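Long-range contact in dipeptide Epimerase (Enterococcus faecalis V583, PDB 3JVA), which belongs to the mandelate racemase/muconate lactonizing enzyme branch of the enolase superfamily and carries a magnesium ion in its barrel domain: residues G270-N278 with A303-I314. Sequence-based numbering, arbitrary orientation.
Sequences GIHEALKIN and AAAHLAAAQKNI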
loop_
_atom_site.group_PDB
_atom_site.type_symbol
_atom_site.label_atom_id
_atom_site.label_comp_id
_atom_site.label_asym_id
_atom_site.label_seq_id
_atom_site.Cartn_x
_atom_site.Cartn_y
_atom_site.Cartn_z
ATOM N N GLY B 270 17.825 2.495 30.713
ATOM C CA GLY B 270 17.778 1.420 31.685
ATOM C C GLY B 270 17.256 0.058 31.294
ATOM O O GLY B 270 16.782 -0.155 30.182
ATOM N N ILE B 271 17.347 -0.866 32.249
ATOM C CA ILE B 271 16.918 -2.242 32.056
ATOM C C ILE B 271 15.437 -2.351 31.729
ATOM O O ILE B 271 15.042 -3.144 30.874
ATOM C CB ILE B 271 17.246 -3.089 33.316
ATOM C CG1 ILE B 271 18.769 -3.225 33.447
ATOM C CG2 ILE B 271 16.589 -4.466 33.230
ATOM C CD1 ILE B 271 19.238 -3.770 34.789
ATOM N N HIS B 272 14.612 -1.552 32.399
ATOM C CA HIS B 272 13.168 -1.592 32.164
ATOM C C HIS B 272 12.811 -1.417 30.682
ATOM O O HIS B 272 11.970 -2.151 30.142
ATOM C CB HIS B 272 12.489 -0.502 32.999
ATOM C CG HIS B 272 10.992 -0.540 32.954
ATOM N ND1 HIS B 272 10.243 -1.420 33.708
ATOM C CD2 HIS B 272 10.104 0.214 32.263
ATOM C CE1 HIS B 272 8.958 -1.203 33.487
ATOM N NE2 HIS B 272 8.847 -0.217 32.615
ATOM N N GLU B 273 13.450 -0.453 30.028
ATOM C CA GLU B 273 13.196 -0.182 28.619
ATOM C C GLU B 273 13.915 -1.204 27.733
ATOM O O GLU B 273 13.391 -1.615 26.698
ATOM C CB GLU B 273 13.660 1.237 28.264
ATOM C CG GLU B 273 13.276 1.700 26.859
ATOM C CD GLU B 273 11.804 2.072 26.729
ATOM O OE1 GLU B 273 11.083 2.094 27.755
ATOM O OE2 GLU B 273 11.371 2.355 25.594
ATOM N N ALA B 274 15.107 -1.618 28.149
ATOM C CA ALA B 274 15.868 -2.606 27.385
ATOM C C ALA B 274 15.061 -3.904 27.255
ATOM O O ALA B 274 15.087 -4.570 26.220
ATOM C CB ALA B 274 17.204 -2.881 28.070
ATOM N N LEU B 275 14.348 -4.272 28.311
ATOM C CA LEU B 275 13.540 -5.481 28.264
ATOM C C LEU B 275 12.459 -5.364 27.192
ATOM O O LEU B 275 12.186 -6.326 26.473
ATOM C CB LEU B 275 12.904 -5.751 29.631
ATOM C CG LEU B 275 13.865 -6.337 30.667
ATOM C CD1 LEU B 275 13.222 -6.262 32.054
ATOM C CD2 LEU B 275 14.215 -7.772 30.295
ATOM N N LYS B 276 11.854 -4.184 27.077
ATOM C CA LYS B 276 10.813 -3.960 26.075
ATOM C C LYS B 276 11.396 -4.117 24.680
ATOM O O LYS B 276 10.803 -4.756 23.810
ATOM C CB LYS B 276 10.231 -2.552 26.203
ATOM C CG LYS B 276 9.485 -2.280 27.499
ATOM C CD LYS B 276 8.954 -0.861 27.483
ATOM C CE LYS B 276 8.271 -0.486 28.782
ATOM N NZ LYS B 276 7.912 0.961 28.762
ATOM N N ILE B 277 12.556 -3.507 24.465
ATOM C CA ILE B 277 13.207 -3.600 23.165
ATOM C C ILE B 277 13.454 -5.058 22.793
ATOM O O ILE B 277 13.116 -5.494 21.695
ATOM C CB ILE B 277 14.559 -2.841 23.152
ATOM C CG1 ILE B 277 14.308 -1.334 23.295
ATOM C CG2 ILE B 277 15.305 -3.137 21.845
ATOM C CD1 ILE B 277 15.563 -0.506 23.557
ATOM N N ASN B 278 14.035 -5.820 23.714
ATOM C CA ASN B 278 14.311 -7.217 23.428
ATOM C C ASN B 278 13.060 -8.058 23.162
ATOM O O ASN B 278 13.067 -8.906 22.273
ATOM C CB ASN B 278 15.121 -7.851 24.556
ATOM C CG ASN B 278 15.564 -9.251 24.215
ATOM O OD1 ASN B 278 16.201 -9.469 23.185
ATOM N ND2 ASN B 278 15.223 -10.215 25.068
ATOM N N ALA B 303 25.396 -4.242 34.905
ATOM C CA ALA B 303 23.954 -4.267 34.715
ATOM C C ALA B 303 23.648 -4.889 33.353
ATOM O O ALA B 303 22.809 -5.780 33.238
ATOM C CB ALA B 303 23.385 -2.847 34.795
ATOM N N ALA B 304 24.347 -4.425 32.323
ATOM C CA ALA B 304 24.134 -4.944 30.977
ATOM C C ALA B 304 24.439 -6.440 30.878
ATOM O O ALA B 304 23.732 -7.172 30.186
ATOM C CB ALA B 304 24.985 -4.159 29.973
ATOM N N ALA B 305 25.481 -6.893 31.573
ATOM C CA ALA B 305 25.866 -8.299 31.541
ATOM C C ALA B 305 24.798 -9.190 32.177
ATOM O O ALA B 305 24.499 -10.267 31.665
ATOM C CB ALA B 305 27.214 -8.492 32.242
ATOM N N HIS B 306 24.220 -8.745 33.290
ATOM C CA HIS B 306 23.165 -9.519 33.942
ATOM C C HIS B 306 21.969 -9.633 33.001
ATOM O O HIS B 306 21.364 -10.693 32.878
ATOM C CB HIS B 306 22.747 -8.850 35.258
ATOM C CG HIS B 306 23.646 -9.183 36.410
ATOM N ND1 HIS B 306 23.373 -10.205 37.294
ATOM C CD2 HIS B 306 24.841 -8.669 36.786
ATOM C CE1 HIS B 306 24.361 -10.306 38.165
ATOM N NE2 HIS B 306 25.266 -9.387 37.879
ATOM N N LEU B 307 21.630 -8.534 32.337
ATOM C CA LEU B 307 20.514 -8.534 31.398
ATOM C C LEU B 307 20.794 -9.463 30.215
ATOM O O LEU B 307 19.938 -10.259 29.821
ATOM C CB LEU B 307 20.265 -7.121 30.871
ATOM C CG LEU B 307 19.163 -7.034 29.805
ATOM C CD1 LEU B 307 17.837 -7.551 30.371
ATOM C CD2 LEU B 307 19.025 -5.599 29.337
ATOM N N ALA B 308 21.992 -9.348 29.649
ATOM C CA ALA B 308 22.378 -10.165 28.502
ATOM C C ALA B 308 22.344 -11.644 28.867
ATOM O O ALA B 308 21.794 -12.464 28.132
ATOM C CB ALA B 308 23.773 -9.772 28.027
ATOM N N ALA B 309 22.922 -11.985 30.011
ATOM C CA ALA B 309 22.935 -13.375 30.441
ATOM C C ALA B 309 21.524 -13.899 30.694
ATOM O O ALA B 309 21.222 -15.056 30.404
ATOM C CB ALA B 309 23.778 -13.519 31.706
ATOM N N ALA B 310 20.658 -13.041 31.226
ATOM C CA ALA B 310 19.291 -13.436 31.557
ATOM C C ALA B 310 18.332 -13.642 30.391
ATOM O O ALA B 310 17.432 -14.478 30.476
ATOM C CB ALA B 310 18.688 -12.426 32.528
ATOM N N GLN B 311 18.518 -12.887 29.311
ATOM C CA GLN B 311 17.623 -12.959 28.153
ATOM C C GLN B 311 18.155 -13.763 26.969
ATOM O O GLN B 311 19.196 -13.444 26.411
ATOM C CB GLN B 311 17.287 -11.540 27.692
ATOM C CG GLN B 311 16.460 -10.733 28.697
ATOM C CD GLN B 311 15.006 -11.153 28.716
ATOM O OE1 GLN B 311 14.534 -11.790 29.662
ATOM N NE2 GLN B 311 14.284 -10.805 27.659
ATOM N N LYS B 312 17.419 -14.801 26.582
ATOM C CA LYS B 312 17.816 -15.652 25.464
ATOM C C LYS B 312 18.033 -14.896 24.154
ATOM O O LYS B 312 18.987 -15.171 23.420
ATOM C CB LYS B 312 16.760 -16.737 25.247
ATOM C CG LYS B 312 16.942 -17.547 23.972
ATOM C CD LYS B 312 15.820 -18.566 23.814
ATOM C CE LYS B 312 15.907 -19.281 22.475
ATOM N NZ LYS B 312 17.209 -19.977 22.317
ATOM N N ASN B 313 17.151 -13.944 23.854
ATOM C CA ASN B 313 17.262 -13.208 22.600
ATOM C C ASN B 313 18.410 -12.202 22.501
ATOM O O ASN B 313 18.675 -11.677 21.417
ATOM C CB ASN B 313 15.935 -12.520 22.267
ATOM C CG ASN B 313 15.848 -12.123 20.811
ATOM O OD1 ASN B 313 15.931 -12.971 19.919
ATOM N ND2 ASN B 313 15.687 -10.832 20.559
ATOM N N ILE B 314 19.080 -11.908 23.612
ATOM C CA ILE B 314 20.234 -11.010 23.553
ATOM C C ILE B 314 21.351 -12.021 23.355
ATOM O O ILE B 314 21.912 -12.555 24.308
ATOM C CB ILE B 314 20.429 -10.203 24.860
ATOM C CG1 ILE B 314 19.205 -9.304 25.100
ATOM C CG2 ILE B 314 21.673 -9.319 24.749
ATOM C CD1 ILE B 314 19.314 -8.428 26.349
HETATM O O HOH W 1 14.847 -13.279 25.238
#
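Leu307 meets Ala274 and Leu275 where two successive outer helices of the enolase-type TIM barrel pack together. Their short segments run 31° from parallel, as expected when each follows a barrel strand, and their axes come no closer than 11.3 Å. Leu307 reaches between them: with CG anti to the backbone N (chi1 176°), it sends CD2 to within 3.5 Å of Ala274 CB and CD1 to 3.6 Å from Leu275 CD2. Ile271 extends this apolar seam loosely toward Ala303, its CD1 lying 4.2 Å from Ala303 CB, and also touches Leu118 of helix 118-121. Beyond the helix end, the chain turns back from Gln311 to Ile314 and enters strand 314-317, and here the contact becomes polar around Asn278, which has the largest share of the buried surface. Ile314 CG1 packs 3.7 Å from Asn278 CG. The amide of Asn278 is held at both ends, since its ND2 gives a hydrogen to a water that also accepts one from Asn313 N at 2.8 Å. Asn313 ND2, which also donates to the backbone O of Ile286 just before strand 287-290, approaches Asn278 OD1 at 3.0 Å from above the carbonyl plane, 40° out of it.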